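Local coordinates for fatty acid-binding protein homolog (Ascaris suum, PDB 6I8X), which binds fatty acids inside a beta-barrel and may sequester potentially toxic fatty acids and their peroxidation products or help maintain the lipid layer of the eggshell, at residues A[45-50]-A[142-147]; A[65-68]-A[73-76]; A[7-12]-A[104-109]. All coordinates share one frame; numbering follows the deposited sequence.

Contact 1: A[45-50]-A[142-147]; sequences AGVTKK and TSRYYK. With VCA (vaccenic acid), chain C; EDO (1,2-ethanediol), chain G.
Lys49 NZ has three partners: it donates to O2 of the vaccenic acid carboxyl over 3.1 Å and is also hydrogen-bonded to Asn66 and Tyr124. On its way there the lysine passes the ring of Tyr146, with CD over one face, 4.1 Å from the ring centroid in a CH-pi contact, and CE 3.3 Å from Tyr146 OH. The chain stays extended until the last torsion, where a bend (chi4 -81°) turns the ammonium from the ring towards the ligand. The long aliphatic stem thus serves the aromatic neighbour and the charged end the acid. Tyr146 OH lies 2.7 Å from O1 of the ligand. Strands 47-53 and 140-148 are not neighbours in the sheet; strand 15-23 runs between them, and the 67° angle between the short segments is consistent with the twist and coiling of the strands round the fatty acid-binding beta-barrel, whose interior these inward side chains line. Val47, a compact branched residue, brings CG1 to the edge of the Tyr146 ring, 3.7 Å from CE2. Arg144, salt-bridged to Asp22, reaches, through a water in its guanidinium plane, the loop that leads from helix 36-43 into strand 47-53: NH2 donates to the water over 2.8 Å, and the water donates to Ala45 O over 2.7 Å.

Contact 2: A[65-68]-A[73-76]; sequences ENLT and THHK. With VCA (vaccenic acid), chain C.
Asn66 and Thr73 form an antiparallel hydrogen-bonded pair, Thr73 N donating to Asn66 O over 2.9 Å and Asn66 N to Thr73 O over 3.2 Å, while Glu65 and His74 make the adjoining non-hydrogen-bonded pair with CA atoms 4.6 Å apart. This is the ladder of the beta hairpin made by strands 62-68 and 72-78 in the barrel wall. On the face carrying Asn66 and Thr73 the two side chains lie alongside each other and point the same way. Thr73 OG1 sits between its own backbone N and carbonyl carbon (chi1 67°), which brings it within 3.3 Å of Asn66 CB. Asn66 suits this buried place because its amide can serve a side chain of the adjacent strand 47-53, OD1 accepting from Lys49. Further along, Thr68 OG1 meets the ligand chain itself, 3.5 Å from C7. The face bearing Glu65 and His74 is more exposed. There Leu67 CD2 comes obliquely to the His74 ring, 3.9 Å from CE1, and the extended Glu65 side chain slants across to reach the ring edge. His74 ND1 donates to Glu65 OE2 over 2.8 Å, in the imidazole plane and on the anti side of the carboxylate.

Contact 3: A[7-12]-A[104-109]; sequences KTLPDK and NTLTET. With EDO (1,2-ethanediol), chain F.
Leu9 and Leu106 meet through their methyl ends, CD1 to CD1 at 3.8 Å, and this apolar touch joins the N-terminal segment 7-12 to strand 105-112 of the beta-barrel. The segment is a loop that turns into a short 3-10 stretch before strand 15-23, the first strand of the barrel. The CA-CB bond of Leu106 points to the loop, and with CG turned away from the backbone N (chi1 168°) the side chain carries CD1 out to Leu9, the two chains crossing at a slant. Leucine fits both places: each is buried, and a flexible branched chain can fill the interface without a polar group to satisfy. The second touch lies nearer the surface, where Lys12 CE comes 3.9 Å from Asn104 OD1. It is a touch of the lysine stem on the amide; the ammonium goes instead to the carbonyl O of Pro103, the residue just before Asn104. Bends at chi3 and chi4 turn Lys12 NZ to that carbonyl, so one long side chain links the loop to the turn leading into the strand.

Further out, hydrogen bonds to backbone and side-chain groups hold these residues in place. Leu9 N donates to the hydroxyl of Tyr62, Lys12 O accepts from Arg126, and Leu106 is tied by its backbone to Tyr124 of the neighbouring strand, whose side chain it also touches. The turn before the strand is braced by Asp102, which accepts through OD1 from both Asn104 N and Thr105 OG1.

Contact 1 is wholly buried and lines the barrel interior, whereas contacts 2 and 3 are each only partly buried. Contacts 1 and 2 share the bound vaccenic acid and adjacent strands, 47-53 and 62-68; they meet directly, by side chains and by the backbone pair Thr48 N to Leu67 O (2.8 Å). Contact 3 touches neither, its centre about 16 Å from that of contact 1 and about 17 Å from that of contact 2. The chemistry follows the place: side chains, water and ligand bridge non-adjacent strands in contact 1, two backbone bonds and one His-carboxylate bond join hairpin neighbours in contact 2, and contact 3 rests on side-chain packing of a loop against the wall.

Contact 1: A[45-50]-A[142-147]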
loop_
_atom_site.group_PDB
_atom_site.type_symbol
_atom_site.label_atom_id
_atom_site.label_comp_id
_atom_site.label_asym_id
_atom_site.label_seq_id
_atom_site.Cartn_x
_atom_site.Cartn_y
_atom_site.Cartn_z
ATOM N N ALA A 45 10.431 8.322 -8.409
ATOM C CA ALA A 45 9.766 9.248 -7.502
ATOM C C ALA A 45 9.937 8.850 -6.032
ATOM O O ALA A 45 9.907 7.651 -5.701
ATOM C CB ALA A 45 8.301 9.320 -7.823
ATOM N N GLY A 46 10.095 9.872 -5.181
ATOM C CA GLY A 46 10.200 9.731 -3.733
ATOM C C GLY A 46 8.851 9.323 -3.178
ATOM O O GLY A 46 7.814 9.833 -3.628
ATOM N N VAL A 47 8.846 8.345 -2.257
ATOM C CA VAL A 47 7.625 7.835 -1.615
ATOM C C VAL A 47 7.834 7.729 -0.091
ATOM O O VAL A 47 8.857 7.231 0.394
ATOM C CB VAL A 47 7.102 6.480 -2.221
ATOM C CG1 VAL A 47 5.822 5.999 -1.535
ATOM C CG2 VAL A 47 6.895 6.561 -3.740
ATOM N N THR A 48 6.865 8.240 0.645
ATOM C CA THR A 48 6.801 8.163 2.085
ATOM C C THR A 48 5.430 7.578 2.425
ATOM O O THR A 48 4.401 8.136 2.030
ATOM C CB THR A 48 7.020 9.536 2.752
ATOM O OG1 THR A 48 8.373 9.939 2.551
ATOM C CG2 THR A 48 6.746 9.470 4.242
ATOM N N LYS A 49 5.428 6.464 3.150
ATOM C CA LYS A 49 4.199 5.805 3.577
ATOM C C LYS A 49 3.983 6.064 5.045
ATOM O O LYS A 49 4.925 6.075 5.811
ATOM C CB LYS A 49 4.245 4.292 3.281
ATOM C CG LYS A 49 4.048 3.984 1.802
ATOM C CD LYS A 49 4.012 2.482 1.536
ATOM C CE LYS A 49 3.967 2.178 0.065
ATOM N NZ LYS A 49 2.622 2.304 -0.498
ATOM N N LYS A 50 2.748 6.335 5.430
ATOM C CA LYS A 50 2.410 6.598 6.831
ATOM C C LYS A 50 1.230 5.769 7.192
ATOM O O LYS A 50 0.259 5.750 6.456
ATOM C CB LYS A 50 2.121 8.083 7.100
ATOM C CG LYS A 50 3.316 8.986 6.951
ATOM C CD LYS A 50 2.970 10.440 7.361
ATOM C CE LYS A 50 4.182 11.321 7.354
ATOM N NZ LYS A 50 3.825 12.763 7.471
ATOM N N THR A 142 8.420 -8.001 -7.783
ATOM C CA THR A 142 9.200 -6.841 -7.344
ATOM C C THR A 142 9.064 -6.636 -5.823
ATOM O O THR A 142 8.034 -6.978 -5.253
ATOM C CB THR A 142 8.840 -5.574 -8.165
ATOM O OG1 THR A 142 9.733 -4.526 -7.791
ATOM C CG2 THR A 142 7.385 -5.097 -7.954
ATOM N N SER A 143 10.122 -6.114 -5.185
ATOM C CA SER A 143 10.172 -5.777 -3.755
ATOM C C SER A 143 10.661 -4.337 -3.655
ATOM O O SER A 143 11.606 -3.978 -4.344
ATOM C CB SER A 143 11.137 -6.695 -3.007
ATOM O OG SER A 143 10.523 -7.957 -2.866
ATOM N N ARG A 144 9.998 -3.516 -2.841
ATOM C CA ARG A 144 10.327 -2.095 -2.630
ATOM C C ARG A 144 10.580 -1.989 -1.141
ATOM O O ARG A 144 9.765 -2.472 -0.346
ATOM C CB ARG A 144 9.135 -1.185 -3.047
ATOM C CG ARG A 144 8.653 -1.348 -4.498
ATOM C CD ARG A 144 9.190 -0.245 -5.402
ATOM N NE ARG A 144 8.339 0.929 -5.366
ATOM C CZ ARG A 144 8.683 2.139 -5.784
ATOM N NH1 ARG A 144 9.889 2.356 -6.300
ATOM N NH2 ARG A 144 7.819 3.136 -5.718
ATOM N N TYR A 145 11.724 -1.388 -0.768
ATOM C CA TYR A 145 12.236 -1.263 0.600
ATOM C C TYR A 145 12.056 0.150 1.157
ATOM O O TYR A 145 12.620 1.092 0.625
ATOM C CB TYR A 145 13.714 -1.758 0.671
ATOM C CG TYR A 145 13.854 -3.200 0.215
ATOM C CD1 TYR A 145 13.958 -3.520 -1.138
ATOM C CD2 TYR A 145 13.794 -4.249 1.126
ATOM C CE1 TYR A 145 14.013 -4.841 -1.568
ATOM C CE2 TYR A 145 13.870 -5.576 0.708
ATOM C CZ TYR A 145 13.977 -5.867 -0.640
ATOM O OH TYR A 145 14.058 -7.172 -1.060
ATOM N N TYR A 146 11.271 0.270 2.246
ATOM C CA TYR A 146 10.933 1.526 2.954
ATOM C C TYR A 146 11.518 1.482 4.346
ATOM O O TYR A 146 11.184 0.609 5.160
ATOM C CB TYR A 146 9.402 1.704 3.069
ATOM C CG TYR A 146 8.679 1.833 1.753
ATOM C CD1 TYR A 146 8.401 0.709 0.974
ATOM C CD2 TYR A 146 8.203 3.066 1.315
ATOM C CE1 TYR A 146 7.734 0.821 -0.245
ATOM C CE2 TYR A 146 7.496 3.186 0.119
ATOM C CZ TYR A 146 7.290 2.062 -0.670
ATOM O OH TYR A 146 6.617 2.159 -1.859
ATOM N N LYS A 147 12.429 2.394 4.593
ATOM C CA LYS A 147 13.163 2.515 5.840
ATOM C C LYS A 147 12.277 3.194 6.864
ATOM O O LYS A 147 11.742 4.265 6.590
ATOM C CB LYS A 147 14.470 3.305 5.584
ATOM C CG LYS A 147 15.384 3.502 6.782
ATOM C CD LYS A 147 16.397 2.382 6.940
ATOM C CE LYS A 147 17.501 2.710 7.919
ATOM N NZ LYS A 147 17.064 2.519 9.320
HETATM O O2 VCA C . 2.579 2.506 -3.596
HETATM C C1 VCA C . 3.696 2.992 -4.088
HETATM O O1 VCA C . 4.687 3.168 -3.421
HETATM C C2 VCA C . 3.646 3.300 -5.558
HETATM C C3 VCA C . 4.397 4.556 -5.987
HETATM C C4 VCA C . 4.008 5.017 -7.382
HETATM C C5 VCA C . 4.817 6.173 -7.933
HETATM C C6 VCA C . 4.256 7.537 -7.586
HETATM C C7 VCA C . 5.187 8.668 -7.976
HETATM C C8 VCA C . 5.166 9.115 -9.429
HETATM C C9 VCA C . 4.057 10.092 -9.768
HETATM C C10 VCA C . 3.989 10.418 -11.264
HETATM C C11 VCA C . 2.608 10.752 -11.744
HETATM C C12 VCA C . 1.602 9.903 -11.861
HETATM C C13 VCA C . 1.636 8.439 -11.528
HETATM C C14 VCA C . 0.402 7.672 -12.003
HETATM C C15 VCA C . 0.496 6.165 -11.816
HETATM C C16 VCA C . 0.708 5.692 -10.384
HETATM C C17 VCA C . 0.714 4.181 -10.240
HETATM C C18 VCA C . 0.581 3.717 -8.814
HETATM C C1 EDO G . 8.177 13.292 3.830
HETATM O O1 EDO G . 7.998 13.242 2.421
HETATM C C2 EDO G . 9.655 13.146 4.262
HETATM O O2 EDO G . 9.910 11.858 4.839
HETATM O O HOH W 1 8.882 5.461 -6.800
#

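Contact 2: A[65-68]-A[73-76]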
loop_
_atom_site.group_PDB
_atom_site.type_symbol
_atom_site.label_atom_id
_atom_site.label_comp_id
_atom_site.label_asym_id
_atom_site.label_seq_id
_atom_site.Cartn_x
_atom_site.Cartn_y
_atom_site.Cartn_z
ATOM N N GLU A 65 -1.363 7.111 4.470
ATOM C CA GLU A 65 -1.025 8.110 3.466
ATOM C C GLU A 65 0.079 7.586 2.595
ATOM O O GLU A 65 1.006 6.944 3.080
ATOM C CB GLU A 65 -0.540 9.413 4.149
ATOM C CG GLU A 65 -1.587 10.072 5.035
ATOM C CD GLU A 65 -1.192 11.397 5.646
ATOM O OE1 GLU A 65 -0.318 11.412 6.543
ATOM O OE2 GLU A 65 -1.798 12.422 5.261
ATOM N N ASN A 66 0.007 7.907 1.321
ATOM C CA ASN A 66 1.061 7.680 0.350
ATOM C C ASN A 66 1.432 9.076 -0.090
ATOM O O ASN A 66 0.625 9.731 -0.745
ATOM C CB ASN A 66 0.567 6.909 -0.862
ATOM C CG ASN A 66 0.708 5.438 -0.737
ATOM O OD1 ASN A 66 1.778 4.930 -0.455
ATOM N ND2 ASN A 66 -0.361 4.725 -1.008
ATOM N N LEU A 67 2.600 9.557 0.334
ATOM C CA LEU A 67 3.118 10.880 -0.010
ATOM C C LEU A 67 4.213 10.705 -1.043
ATOM O O LEU A 67 5.208 10.040 -0.774
ATOM C CB LEU A 67 3.639 11.632 1.251
ATOM C CG LEU A 67 2.674 11.719 2.455
ATOM C CD1 LEU A 67 3.318 12.458 3.621
ATOM C CD2 LEU A 67 1.309 12.384 2.066
ATOM N N THR A 68 3.990 11.203 -2.263
ATOM C CA THR A 68 4.992 11.068 -3.339
ATOM C C THR A 68 5.372 12.445 -3.856
ATOM O O THR A 68 4.810 13.434 -3.398
ATOM C CB THR A 68 4.580 10.052 -4.454
ATOM O OG1 THR A 68 3.835 10.717 -5.464
ATOM C CG2 THR A 68 3.784 8.817 -3.918
ATOM N N THR A 73 -2.090 10.365 -1.630
ATOM C CA THR A 73 -3.357 9.717 -1.257
ATOM C C THR A 73 -3.499 9.765 0.256
ATOM O O THR A 73 -2.500 9.810 0.974
ATOM C CB THR A 73 -3.560 8.309 -1.865
ATOM O OG1 THR A 73 -2.630 7.374 -1.337
ATOM C CG2 THR A 73 -3.519 8.304 -3.373
ATOM N N HIS A 74 -4.743 9.841 0.741
ATOM C CA HIS A 74 -5.047 9.946 2.166
ATOM C C HIS A 74 -6.309 9.141 2.441
ATOM O O HIS A 74 -7.426 9.601 2.158
ATOM C CB HIS A 74 -5.243 11.418 2.600
ATOM C CG HIS A 74 -4.219 12.374 2.073
ATOM N ND1 HIS A 74 -3.091 12.711 2.813
ATOM C CD2 HIS A 74 -4.201 13.066 0.908
ATOM C CE1 HIS A 74 -2.431 13.589 2.076
ATOM N NE2 HIS A 74 -3.057 13.830 0.922
ATOM N N HIS A 75 -6.120 7.928 2.976
ATOM C CA HIS A 75 -7.203 6.996 3.317
ATOM C C HIS A 75 -7.460 7.056 4.824
ATOM O O HIS A 75 -6.622 6.624 5.610
ATOM C CB HIS A 75 -6.852 5.580 2.828
ATOM C CG HIS A 75 -6.419 5.550 1.389
ATOM N ND1 HIS A 75 -7.096 6.273 0.408
ATOM C CD2 HIS A 75 -5.392 4.882 0.807
ATOM C CE1 HIS A 75 -6.451 6.029 -0.721
ATOM N NE2 HIS A 75 -5.444 5.169 -0.538
ATOM N N LYS A 76 -8.600 7.650 5.216
ATOM C CA LYS A 76 -8.969 7.876 6.618
ATOM C C LYS A 76 -10.059 6.978 7.151
ATOM O O LYS A 76 -11.066 6.750 6.480
ATOM C CB LYS A 76 -9.373 9.346 6.847
ATOM C CG LYS A 76 -8.388 10.392 6.293
ATOM C CD LYS A 76 -7.130 10.545 7.149
ATOM C CE LYS A 76 -6.419 11.853 6.884
ATOM N NZ LYS A 76 -7.235 13.032 7.305
HETATM O O2 VCA C . 2.579 2.506 -3.596
HETATM C C1 VCA C . 3.696 2.992 -4.088
HETATM O O1 VCA C . 4.687 3.168 -3.421
HETATM C C2 VCA C . 3.646 3.300 -5.558
HETATM C C3 VCA C . 4.397 4.556 -5.987
HETATM C C4 VCA C . 4.008 5.017 -7.382
HETATM C C5 VCA C . 4.817 6.173 -7.933
HETATM C C6 VCA C . 4.256 7.537 -7.586
HETATM C C7 VCA C . 5.187 8.668 -7.976
HETATM C C8 VCA C . 5.166 9.115 -9.429
HETATM C C9 VCA C . 4.057 10.092 -9.768
HETATM C C10 VCA C . 3.989 10.418 -11.264
HETATM C C11 VCA C . 2.608 10.752 -11.744
HETATM C C12 VCA C . 1.602 9.903 -11.861
HETATM C C13 VCA C . 1.636 8.439 -11.528
HETATM C C14 VCA C . 0.402 7.672 -12.003
HETATM C C15 VCA C . 0.496 6.165 -11.816
HETATM C C16 VCA C . 0.708 5.692 -10.384
HETATM C C17 VCA C . 0.714 4.181 -10.240
HETATM C C18 VCA C . 0.581 3.717 -8.814
#

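Contact 3: A[7-12]-A[104-109]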
loop_
_atom_site.group_PDB
_atom_site.type_symbol
_atom_site.label_atom_id
_atom_site.label_comp_id
_atom_site.label_asym_id
_atom_site.label_seq_id
_atom_site.Cartn_x
_atom_site.Cartn_y
_atom_site.Cartn_z
ATOM N N LYS A 7 -9.935 -6.903 13.521
ATOM C CA LYS A 7 -8.505 -7.218 13.548
ATOM C C LYS A 7 -7.677 -6.003 13.996
ATOM O O LYS A 7 -8.046 -4.869 13.690
ATOM C CB LYS A 7 -8.033 -7.698 12.170
ATOM C CG LYS A 7 -8.578 -9.048 11.789
ATOM C CD LYS A 7 -7.917 -9.600 10.555
ATOM C CE LYS A 7 -8.724 -10.768 10.033
ATOM N NZ LYS A 7 -8.284 -11.182 8.686
ATOM N N THR A 8 -6.591 -6.237 14.758
ATOM C CA THR A 8 -5.696 -5.154 15.202
ATOM C C THR A 8 -4.461 -5.136 14.301
ATOM O O THR A 8 -3.883 -6.187 14.015
ATOM C CB THR A 8 -5.376 -5.224 16.720
ATOM O OG1 THR A 8 -6.595 -5.065 17.436
ATOM C CG2 THR A 8 -4.410 -4.103 17.192
ATOM N N LEU A 9 -4.088 -3.953 13.821
ATOM C CA LEU A 9 -2.891 -3.821 12.998
ATOM C C LEU A 9 -1.688 -3.950 13.944
ATOM O O LEU A 9 -1.586 -3.184 14.903
ATOM C CB LEU A 9 -2.875 -2.451 12.246
ATOM C CG LEU A 9 -1.789 -2.178 11.196
ATOM C CD1 LEU A 9 -1.897 -3.129 10.018
ATOM C CD2 LEU A 9 -1.908 -0.759 10.656
ATOM N N PRO A 10 -0.810 -4.950 13.744
ATOM C CA PRO A 10 0.396 -5.040 14.585
ATOM C C PRO A 10 1.206 -3.733 14.540
ATOM O O PRO A 10 1.263 -3.109 13.487
ATOM C CB PRO A 10 1.176 -6.207 13.949
ATOM C CG PRO A 10 0.133 -7.000 13.239
ATOM C CD PRO A 10 -0.778 -5.967 12.674
ATOM N N ASP A 11 1.812 -3.320 15.685
ATOM C CA ASP A 11 2.633 -2.105 15.852
ATOM C C ASP A 11 3.786 -2.005 14.854
ATOM O O ASP A 11 4.239 -0.906 14.557
ATOM C CB ASP A 11 3.131 -1.961 17.293
ATOM C CG ASP A 11 2.027 -1.577 18.249
ATOM O OD1 ASP A 11 1.319 -0.585 17.971
ATOM O OD2 ASP A 11 1.874 -2.258 19.288
ATOM N N LYS A 12 4.246 -3.173 14.364
ATOM C CA LYS A 12 5.232 -3.452 13.316
ATOM C C LYS A 12 4.952 -2.554 12.092
ATOM O O LYS A 12 5.871 -2.114 11.424
ATOM C CB LYS A 12 4.953 -4.898 12.822
ATOM C CG LYS A 12 6.105 -5.851 12.813
ATOM C CD LYS A 12 5.742 -7.090 11.996
ATOM C CE LYS A 12 5.389 -8.295 12.837
ATOM N NZ LYS A 12 4.036 -8.175 13.441
ATOM N N ASN A 104 2.387 -11.096 10.487
ATOM C CA ASN A 104 3.578 -10.582 9.807
ATOM C C ASN A 104 3.270 -10.088 8.369
ATOM O O ASN A 104 4.166 -9.591 7.698
ATOM C CB ASN A 104 4.688 -11.668 9.766
ATOM C CG ASN A 104 4.805 -12.553 10.985
ATOM O OD1 ASN A 104 4.977 -12.092 12.125
ATOM N ND2 ASN A 104 4.719 -13.856 10.762
ATOM N N THR A 105 2.016 -10.225 7.908
ATOM C CA THR A 105 1.602 -9.916 6.537
ATOM C C THR A 105 0.376 -9.011 6.399
ATOM O O THR A 105 -0.761 -9.448 6.581
ATOM C CB THR A 105 1.375 -11.227 5.740
ATOM O OG1 THR A 105 2.441 -12.132 5.993
ATOM C CG2 THR A 105 1.236 -10.994 4.242
ATOM N N LEU A 106 0.613 -7.792 5.937
ATOM C CA LEU A 106 -0.455 -6.850 5.637
ATOM C C LEU A 106 -0.680 -6.847 4.113
ATOM O O LEU A 106 0.276 -6.773 3.344
ATOM C CB LEU A 106 -0.083 -5.456 6.162
ATOM C CG LEU A 106 -0.912 -4.242 5.719
ATOM C CD1 LEU A 106 -2.274 -4.235 6.387
ATOM C CD2 LEU A 106 -0.182 -2.948 6.101
ATOM N N THR A 107 -1.936 -6.999 3.685
ATOM C CA THR A 107 -2.282 -6.948 2.266
ATOM C C THR A 107 -3.091 -5.672 1.986
ATOM O O THR A 107 -3.673 -5.086 2.907
ATOM C CB THR A 107 -2.964 -8.230 1.781
ATOM O OG1 THR A 107 -4.287 -8.301 2.307
ATOM C CG2 THR A 107 -2.156 -9.489 2.095
ATOM N N GLU A 108 -3.074 -5.221 0.730
ATOM C CA GLU A 108 -3.771 -4.035 0.261
ATOM C C GLU A 108 -4.221 -4.380 -1.150
ATOM O O GLU A 108 -3.399 -4.535 -2.063
ATOM C CB GLU A 108 -2.828 -2.815 0.278
ATOM C CG GLU A 108 -3.440 -1.515 -0.218
ATOM C CD GLU A 108 -2.478 -0.334 -0.323
ATOM O OE1 GLU A 108 -1.352 -0.418 0.214
ATOM O OE2 GLU A 108 -2.862 0.695 -0.923
ATOM N N THR A 109 -5.525 -4.533 -1.313
ATOM C CA THR A 109 -6.122 -4.916 -2.571
ATOM C C THR A 109 -6.837 -3.725 -3.189
ATOM O O THR A 109 -7.600 -3.034 -2.515
ATOM C CB THR A 109 -7.023 -6.145 -2.341
ATOM O OG1 THR A 109 -6.265 -7.123 -1.618
ATOM C CG2 THR A 109 -7.562 -6.756 -3.659
HETATM C C1 EDO F . 1.486 -5.444 18.403
HETATM O O1 EDO F . 1.933 -6.335 17.393
HETATM C C2 EDO F . 0.002 -5.045 18.153
HETATM O O2 EDO F . -0.549 -4.455 19.319
#